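Long-range contacts in lipoteichoic acid primase (Listeria monocytogenes, PDB 4UOP), which is an extracellular catalytic domain of the sulfatase family that carries a bound magnesium ion: residues 287-291 against 310-314; 376-380 against 389-393; 383-388 against 400-404. All coordinates share one frame; numbering follows the deposited sequence.

Contact 1. Residues 287-291 against 310-314; sequences IIKTD and EPADD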
loop_
_atom_site.group_PDB
_atom_site.type_symbol
_atom_site.label_atom_id
_atom_site.label_comp_id
_atom_site.label_asym_id
_atom_site.label_seq_id
_atom_site.Cartn_x
_atom_site.Cartn_y
_atom_site.Cartn_z
ATOM N N ILE B 287 15.521 -3.880 5.766
ATOM C CA ILE B 287 15.021 -2.817 6.612
ATOM C C ILE B 287 15.883 -1.550 6.549
ATOM O O ILE B 287 15.380 -0.464 6.815
ATOM C CB ILE B 287 14.837 -3.318 8.072
ATOM C CG1 ILE B 287 13.926 -2.381 8.873
ATOM C CG2 ILE B 287 16.177 -3.503 8.764
ATOM C CD1 ILE B 287 12.576 -2.126 8.231
ATOM N N ILE B 288 17.157 -1.685 6.191
ATOM C CA ILE B 288 18.077 -0.545 6.133
ATOM C C ILE B 288 18.231 -0.107 4.677
ATOM O O ILE B 288 18.651 -0.890 3.815
ATOM C CB ILE B 288 19.454 -0.923 6.709
ATOM C CG1 ILE B 288 19.332 -1.512 8.132
ATOM C CG2 ILE B 288 20.401 0.269 6.642
ATOM C CD1 ILE B 288 18.790 -0.569 9.204
ATOM N N LYS B 289 17.858 1.135 4.393
ATOM C CA LYS B 289 18.112 1.716 3.079
ATOM C C LYS B 289 19.559 2.188 3.072
ATOM O O LYS B 289 19.879 3.240 3.654
ATOM C CB LYS B 289 17.152 2.863 2.796
ATOM C CG LYS B 289 15.703 2.432 2.766
ATOM C CD LYS B 289 14.926 3.180 1.696
ATOM C CE LYS B 289 13.507 2.650 1.568
ATOM N NZ LYS B 289 12.651 3.055 2.715
ATOM N N THR B 290 20.438 1.402 2.458
ATOM C CA THR B 290 21.870 1.595 2.654
ATOM C C THR B 290 22.368 2.876 1.986
ATOM O O THR B 290 23.337 3.463 2.455
ATOM C CB THR B 290 22.709 0.396 2.177
ATOM O OG1 THR B 290 22.361 0.073 0.821
ATOM C CG2 THR B 290 22.466 -0.816 3.074
ATOM N N ASP B 291 21.716 3.306 0.907
ATOM C CA ASP B 291 22.105 4.554 0.244
ATOM C C ASP B 291 21.735 5.794 1.073
ATOM O O ASP B 291 22.275 6.867 0.826
ATOM C CB ASP B 291 21.570 4.636 -1.206
ATOM C CG ASP B 291 20.055 4.654 -1.296
ATOM O OD1 ASP B 291 19.389 5.111 -0.331
ATOM O OD2 ASP B 291 19.531 4.185 -2.353
ATOM N N GLU B 310 19.837 0.206 -7.589
ATOM C CA GLU B 310 18.904 0.261 -6.473
ATOM C C GLU B 310 17.473 0.309 -7.004
ATOM O O GLU B 310 17.213 0.899 -8.049
ATOM C CB GLU B 310 19.216 1.416 -5.500
ATOM C CG GLU B 310 20.529 1.258 -4.716
ATOM C CD GLU B 310 20.491 0.348 -3.460
ATOM O OE1 GLU B 310 19.622 -0.576 -3.299
ATOM O OE2 GLU B 310 21.393 0.563 -2.597
ATOM N N PRO B 311 16.535 -0.337 -6.292
ATOM C CA PRO B 311 16.726 -0.936 -4.964
ATOM C C PRO B 311 17.207 -2.387 -4.953
ATOM O O PRO B 311 17.118 -3.046 -3.911
ATOM C CB PRO B 311 15.336 -0.835 -4.362
ATOM C CG PRO B 311 14.448 -1.073 -5.531
ATOM C CD PRO B 311 15.122 -0.393 -6.697
ATOM N N ALA B 312 17.734 -2.869 -6.082
ATOM C CA ALA B 312 18.159 -4.245 -6.208
ATOM C C ALA B 312 19.090 -4.666 -5.089
ATOM O O ALA B 312 18.891 -5.725 -4.497
ATOM C CB ALA B 312 18.828 -4.492 -7.562
ATOM N N ASP B 313 20.099 -3.859 -4.783
ATOM C CA ASP B 313 21.081 -4.302 -3.805
ATOM C C ASP B 313 20.447 -4.554 -2.442
ATOM O O ASP B 313 20.718 -5.578 -1.844
ATOM C CB ASP B 313 22.239 -3.338 -3.621
ATOM C CG ASP B 313 23.416 -4.001 -2.928
ATOM O OD1 ASP B 313 23.808 -5.125 -3.333
ATOM O OD2 ASP B 313 23.947 -3.420 -1.957
ATOM N N ASP B 314 19.623 -3.617 -1.964
ATOM C CA ASP B 314 18.965 -3.747 -0.655
ATOM C C ASP B 314 17.901 -4.821 -0.609
ATOM O O ASP B 314 17.675 -5.424 0.429
ATOM C CB ASP B 314 18.311 -2.424 -0.232
ATOM C CG ASP B 314 19.322 -1.388 0.250
ATOM O OD1 ASP B 314 20.465 -1.737 0.595
ATOM O OD2 ASP B 314 18.934 -0.218 0.320
#
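The carboxylate of D314 is met by T290 on the syn side of both its oxygens, close to its own plane, so that one flat group grips a single residue twice. This pair of hydrogen bonds lies in the sulfatase-family domain, where it joins the loop after strand 277-283 to the short helix 312-315; the same loop begins with the magnesium ligands D284 and H285. D314 OD1 takes the hydroxyl OG1 of T290 at 2.6 Å. D314 OD2 takes the backbone N of T290 at 3.1 Å, with an N-H...O angle of 156°. Threonine suits the place because its OG1 stands between the backbone N and the carbonyl carbon (chi1 53°), presenting hydroxyl and amide together at the start of a 3-10 turn. Its methyl CG2 also rests 3.3 Å from D314 OD1. A further donor, N71 ND2, reaches OD1, consistent with stabilisation of the buried carboxylate as an anion.

E310 bends back so that its OE1 accepts a weak bond from D314 N at 3.3 Å, tying the glutamate to the same aspartate. Its other oxygen, OE2, comes within 4.1 Å of OD2 of the exposed D291, the two carboxylate planes being 67° apart, and this pairing of like charges is probably unfavourable. K289 starts its side chain away from 310-314, and its NZ forms a salt bridge with D228 of the second subunit, while its CA lies 3.5 Å from D314 OD2.

Contact 2. Residues 376-380 against 389-393; sequences TMPEG and YQPDE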
loop_
_atom_site.group_PDB
_atom_site.type_symbol
_atom_site.label_atom_id
_atom_site.label_comp_id
_atom_site.label_asym_id
_atom_site.label_seq_id
_atom_site.Cartn_x
_atom_site.Cartn_y
_atom_site.Cartn_z
ATOM N N THR B 376 6.520 -0.911 -4.062
ATOM C CA THR B 376 7.610 0.037 -3.918
ATOM C C THR B 376 8.307 0.285 -5.259
ATOM O O THR B 376 9.134 1.185 -5.375
ATOM C CB THR B 376 8.645 -0.460 -2.895
ATOM O OG1 THR B 376 9.116 -1.752 -3.283
ATOM C CG2 THR B 376 8.041 -0.555 -1.513
ATOM N N MET B 377 7.977 -0.528 -6.264
ATOM C CA MET B 377 8.419 -0.316 -7.642
ATOM C C MET B 377 7.194 -0.415 -8.530
ATOM O O MET B 377 6.254 -1.123 -8.188
ATOM C CB MET B 377 9.424 -1.394 -8.064
ATOM C CG MET B 377 10.613 -1.501 -7.132
ATOM S SD MET B 377 11.823 -2.717 -7.694
ATOM C CE MET B 377 12.492 -1.915 -9.144
ATOM N N PRO B 378 7.203 0.273 -9.678
ATOM C CA PRO B 378 6.042 0.146 -10.560
ATOM C C PRO B 378 5.881 -1.241 -11.166
ATOM O O PRO B 378 6.866 -1.961 -11.352
ATOM C CB PRO B 378 6.298 1.187 -11.658
ATOM C CG PRO B 378 7.734 1.533 -11.571
ATOM C CD PRO B 378 8.158 1.292 -10.157
ATOM N N GLU B 379 4.639 -1.589 -11.483
ATOM C CA GLU B 379 4.299 -2.893 -12.047
ATOM C C GLU B 379 5.090 -3.093 -13.334
ATOM O O GLU B 379 5.158 -2.190 -14.168
ATOM C CB GLU B 379 2.798 -2.981 -12.362
ATOM C CG GLU B 379 1.868 -2.637 -11.198
ATOM C CD GLU B 379 1.309 -3.845 -10.478
ATOM O OE1 GLU B 379 0.861 -4.793 -11.160
ATOM O OE2 GLU B 379 1.288 -3.840 -9.225
ATOM N N GLY B 380 5.663 -4.282 -13.500
ATOM C CA GLY B 380 6.516 -4.581 -14.642
ATOM C C GLY B 380 7.997 -4.483 -14.307
ATOM O O GLY B 380 8.840 -4.839 -15.126
ATOM N N TYR B 389 15.140 -4.114 -14.316
ATOM C CA TYR B 389 14.379 -3.209 -15.150
ATOM C C TYR B 389 13.301 -2.520 -14.328
ATOM O O TYR B 389 12.658 -3.144 -13.492
ATOM C CB TYR B 389 13.734 -3.929 -16.340
ATOM C CG TYR B 389 12.848 -2.978 -17.077
ATOM C CD1 TYR B 389 13.390 -2.009 -17.899
ATOM C CD2 TYR B 389 11.473 -2.985 -16.882
ATOM C CE1 TYR B 389 12.588 -1.093 -18.554
ATOM C CE2 TYR B 389 10.656 -2.070 -17.533
ATOM C CZ TYR B 389 11.223 -1.126 -18.367
ATOM O OH TYR B 389 10.433 -0.195 -19.005
ATOM N N GLN B 390 13.114 -1.226 -14.579
ATOM C CA GLN B 390 12.036 -0.459 -13.956
ATOM C C GLN B 390 11.406 0.459 -15.003
ATOM O O GLN B 390 12.108 1.248 -15.632
ATOM C CB GLN B 390 12.596 0.366 -12.800
ATOM C CG GLN B 390 11.556 1.069 -11.948
ATOM C CD GLN B 390 12.176 1.915 -10.841
ATOM O OE1 GLN B 390 11.659 2.988 -10.497
ATOM N NE2 GLN B 390 13.286 1.447 -10.288
ATOM N N PRO B 391 10.084 0.352 -15.206
ATOM C CA PRO B 391 9.445 1.273 -16.149
ATOM C C PRO B 391 9.251 2.647 -15.548
ATOM O O PRO B 391 9.460 2.840 -14.337
ATOM C CB PRO B 391 8.097 0.612 -16.411
ATOM C CG PRO B 391 7.793 -0.102 -15.137
ATOM C CD PRO B 391 9.120 -0.593 -14.623
ATOM N N ASP B 392 8.876 3.599 -16.395
ATOM C CA ASP B 392 8.501 4.933 -15.940
ATOM C C ASP B 392 7.081 5.214 -16.470
ATOM O O ASP B 392 6.146 4.511 -16.085
ATOM C CB ASP B 392 9.546 5.965 -16.389
ATOM C CG ASP B 392 9.452 7.268 -15.616
ATOM O OD1 ASP B 392 8.461 7.463 -14.879
ATOM O OD2 ASP B 392 10.378 8.096 -15.736
ATOM N N GLU B 393 6.903 6.198 -17.353
ATOM C CA GLU B 393 5.578 6.477 -17.926
ATOM C C GLU B 393 5.158 5.351 -18.856
ATOM O O GLU B 393 3.975 5.112 -19.060
ATOM C CB GLU B 393 5.576 7.794 -18.721
ATOM C CG GLU B 393 6.139 8.999 -17.982
ATOM C CD GLU B 393 7.582 9.316 -18.346
ATOM O OE1 GLU B 393 7.912 9.320 -19.555
ATOM O OE2 GLU B 393 8.385 9.579 -17.424
#
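P378 and P391 pack ring against ring at the open end of the beta hairpin formed by strands 381-383 and 387-390, in the five-stranded antiparallel sheet of this chain. Their CG atoms are 3.9 Å apart, and P378 CG also sits 3.5 Å from the carbonyl O of P391. Proline suits both places: the compact rings fill the space between two irregular backbones without bringing in a polar end. Q390 crosses P378 at about a right angle, its CG lying 3.8 Å from P378 CD. Because its CG stands anti to the backbone N (chi1 -172°) and the chain runs extended from there, the aliphatic part lies against the proline ring while the amide reaches M377, whose CE is 3.6 Å from Q390 NE2. Unbranched and apolar, M377 can reach Q390 with this methyl while its side chain also packs on F383 and P311. The same P391 CG that meets P378 also comes within 3.5 Å of the backbone O of E379.

The next layer fixes these groups. P378 O accepts a hydrogen bond from the S381 hydroxyl, and E379 forms a salt bridge with R374. F189 of the second subunit packs on both P378 and Q390, and helix 412-433 reaches P391 through F418.

Back at the interface itself, G380 takes a left-handed backbone conformation (phi 100°), which glycine adopts without crowding the preceding carbonyl. Y389, anchored by its OH on F395 O, turns its ring edge toward G380. The buried carbonyl O of G380, which has no hydrogen-bonding partner, lies in the plane of that ring, 3.7 Å from Y389 CD2.

Contact 3. Residues 383-388 against 400-404; sequences FTNSYM and ATNYD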
loop_
_atom_site.group_PDB
_atom_site.type_symbol
_atom_site.label_atom_id
_atom_site.label_comp_id
_atom_site.label_asym_id
_atom_site.label_seq_id
_atom_site.Cartn_x
_atom_site.Cartn_y
_atom_site.Cartn_z
ATOM N N PHE B 383 13.829 -8.178 -11.379
ATOM C CA PHE B 383 15.252 -8.472 -11.212
ATOM C C PHE B 383 15.625 -9.766 -11.926
ATOM O O PHE B 383 14.933 -10.758 -11.767
ATOM C CB PHE B 383 15.604 -8.688 -9.743
ATOM C CG PHE B 383 15.233 -7.559 -8.833
ATOM C CD1 PHE B 383 15.613 -6.266 -9.111
ATOM C CD2 PHE B 383 14.562 -7.812 -7.646
ATOM C CE1 PHE B 383 15.295 -5.228 -8.239
ATOM C CE2 PHE B 383 14.247 -6.791 -6.769
ATOM C CZ PHE B 383 14.608 -5.492 -7.068
ATOM N N THR B 384 16.723 -9.764 -12.689
ATOM C CA THR B 384 17.274 -11.001 -13.257
ATOM C C THR B 384 18.591 -11.334 -12.568
ATOM O O THR B 384 18.953 -10.680 -11.589
ATOM C CB THR B 384 17.480 -10.914 -14.785
ATOM O OG1 THR B 384 18.685 -10.204 -15.076
ATOM C CG2 THR B 384 16.304 -10.250 -15.456
ATOM N N ASN B 385 19.325 -12.319 -13.078
ATOM C CA ASN B 385 20.669 -12.579 -12.560
ATOM C C ASN B 385 21.759 -11.588 -12.998
ATOM O O ASN B 385 22.870 -11.630 -12.470
ATOM C CB ASN B 385 21.132 -14.010 -12.870
ATOM C CG ASN B 385 21.218 -14.303 -14.360
ATOM O OD1 ASN B 385 21.529 -13.440 -15.162
ATOM N ND2 ASN B 385 20.932 -15.539 -14.727
ATOM N N SER B 386 21.445 -10.689 -13.921
ATOM C CA SER B 386 22.433 -9.723 -14.376
ATOM C C SER B 386 21.959 -8.282 -14.465
ATOM O O SER B 386 22.788 -7.388 -14.621
ATOM C CB SER B 386 22.967 -10.163 -15.739
ATOM O OG SER B 386 21.947 -10.041 -16.708
ATOM N N TYR B 387 20.654 -8.027 -14.383
ATOM C CA TYR B 387 20.162 -6.649 -14.463
ATOM C C TYR B 387 18.781 -6.485 -13.842
ATOM O O TYR B 387 18.076 -7.469 -13.622
ATOM C CB TYR B 387 20.147 -6.161 -15.910
ATOM C CG TYR B 387 19.022 -6.729 -16.754
ATOM C CD1 TYR B 387 19.181 -7.907 -17.452
ATOM C CD2 TYR B 387 17.801 -6.077 -16.831
ATOM C CE1 TYR B 387 18.145 -8.442 -18.204
ATOM C CE2 TYR B 387 16.760 -6.602 -17.584
ATOM C CZ TYR B 387 16.946 -7.780 -18.265
ATOM O OH TYR B 387 15.922 -8.301 -19.023
ATOM N N MET B 388 18.427 -5.241 -13.533
ATOM C CA MET B 388 17.083 -4.887 -13.103
ATOM C C MET B 388 16.442 -3.962 -14.126
ATOM O O MET B 388 17.129 -3.165 -14.766
ATOM C CB MET B 388 17.081 -4.228 -11.714
ATOM C CG MET B 388 17.688 -2.852 -11.562
ATOM S SD MET B 388 17.018 -2.015 -10.088
ATOM C CE MET B 388 15.428 -1.488 -10.664
ATOM N N ALA B 400 16.869 -0.198 -17.851
ATOM C CA ALA B 400 17.480 -1.441 -17.435
ATOM C C ALA B 400 18.893 -1.118 -17.003
ATOM O O ALA B 400 19.636 -0.421 -17.718
ATOM C CB ALA B 400 17.490 -2.448 -18.561
ATOM N N THR B 401 19.251 -1.591 -15.818
ATOM C CA THR B 401 20.553 -1.328 -15.245
ATOM C C THR B 401 21.211 -2.647 -14.917
ATOM O O THR B 401 20.672 -3.432 -14.130
ATOM C CB THR B 401 20.416 -0.475 -13.971
ATOM O OG1 THR B 401 19.712 0.734 -14.281
ATOM C CG2 THR B 401 21.778 -0.113 -13.404
ATOM N N ASN B 402 22.348 -2.905 -15.557
ATOM C CA ASN B 402 23.169 -4.057 -15.234
ATOM C C ASN B 402 23.685 -3.953 -13.810
ATOM O O ASN B 402 23.869 -2.866 -13.292
ATOM C CB ASN B 402 24.368 -4.153 -16.174
ATOM C CG ASN B 402 23.973 -4.458 -17.604
ATOM O OD1 ASN B 402 23.171 -5.345 -17.854
ATOM N ND2 ASN B 402 24.530 -3.710 -18.547
ATOM N N TYR B 403 23.967 -5.095 -13.207
ATOM C CA TYR B 403 24.437 -5.106 -11.826
ATOM C C TYR B 403 25.855 -4.581 -11.625
ATOM O O TYR B 403 26.250 -4.309 -10.492
ATOM C CB TYR B 403 24.278 -6.493 -11.216
ATOM C CG TYR B 403 22.843 -6.931 -11.059
ATOM C CD1 TYR B 403 21.801 -6.012 -10.898
ATOM C CD2 TYR B 403 22.528 -8.273 -11.026
ATOM C CE1 TYR B 403 20.489 -6.432 -10.742
ATOM C CE2 TYR B 403 21.226 -8.705 -10.866
ATOM C CZ TYR B 403 20.210 -7.789 -10.723
ATOM O OH TYR B 403 18.923 -8.249 -10.565
ATOM N N ASP B 404 26.621 -4.424 -12.708
ATOM C CA ASP B 404 27.872 -3.661 -12.636
ATOM C C ASP B 404 27.676 -2.143 -12.715
ATOM O O ASP B 404 28.658 -1.388 -12.675
ATOM C CB ASP B 404 28.880 -4.135 -13.707
ATOM C CG ASP B 404 28.416 -3.860 -15.159
ATOM O OD1 ASP B 404 27.357 -3.230 -15.372
ATOM O OD2 ASP B 404 29.144 -4.279 -16.091
HETATM O O HOH W 1 22.943 -8.087 -18.622
HETATM O O HOH W 2 25.863 -6.916 -15.028
#
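The ring of Y403 lies flat over the backbone at S386 and Y387, with Y387 N 3.6 Å from the ring plane over its centre and S386 C on the same face, nearer the rim. A large flat phenol suits the spot: it covers a peptide group while its OH bonds to T384 O at 2.6 Å, the carbonyl oxygen lying near the ring plane. Its CG, beside the backbone N (chi1 -66°), directs the ring back across the turn. F383 crosses it at about a right angle, and Y403 OH lies 3.4 Å from F383 CB.

T384 OG1 accepts from the backbone N of both S386 and Y387, an ST turn and ST motif that hold the 384-387 turn on which the ring rests. Beyond it the strands pair as an antiparallel hairpin: M388 and T401 exchange two backbone bonds, M388 N to T401 O at 2.9 Å and T401 N to M388 O at 2.8 Å, while Y387 and N402 form the non-hydrogen-bonded pair. Y403 N extends the pairing to S386 O at 2.9 Å.

Strand 407-408 continues the sheet beside A400, helix 412-433 packs on Y387 and T384, and helix 312-315 lies against F383, M388 and Y403 through A312.

Contact 1 comes first along the chain and closes the irregular loop between strand 277-283 and helix 312-315 before the others open. Contacts 2 and 3 then cross, their segments alternating: residues 376-380 meet 389-393 where the hairpin 381-383/387-390 opens, and 383-388 meet 400-404 on the next strand. Both use strand 387-390: contact 3 pairs it with 399-402, while contact 2 packs the loop before strand 381-383 against its far end. The three contacts share a hydrophobic seam: M388 of contact 3 meets M377 of contact 2 and A312 of contact 1, while P311 touches M377. The seam fastens the C-terminal sheet to helix 312-315, and contacts 1 and 2 also touch the second subunit.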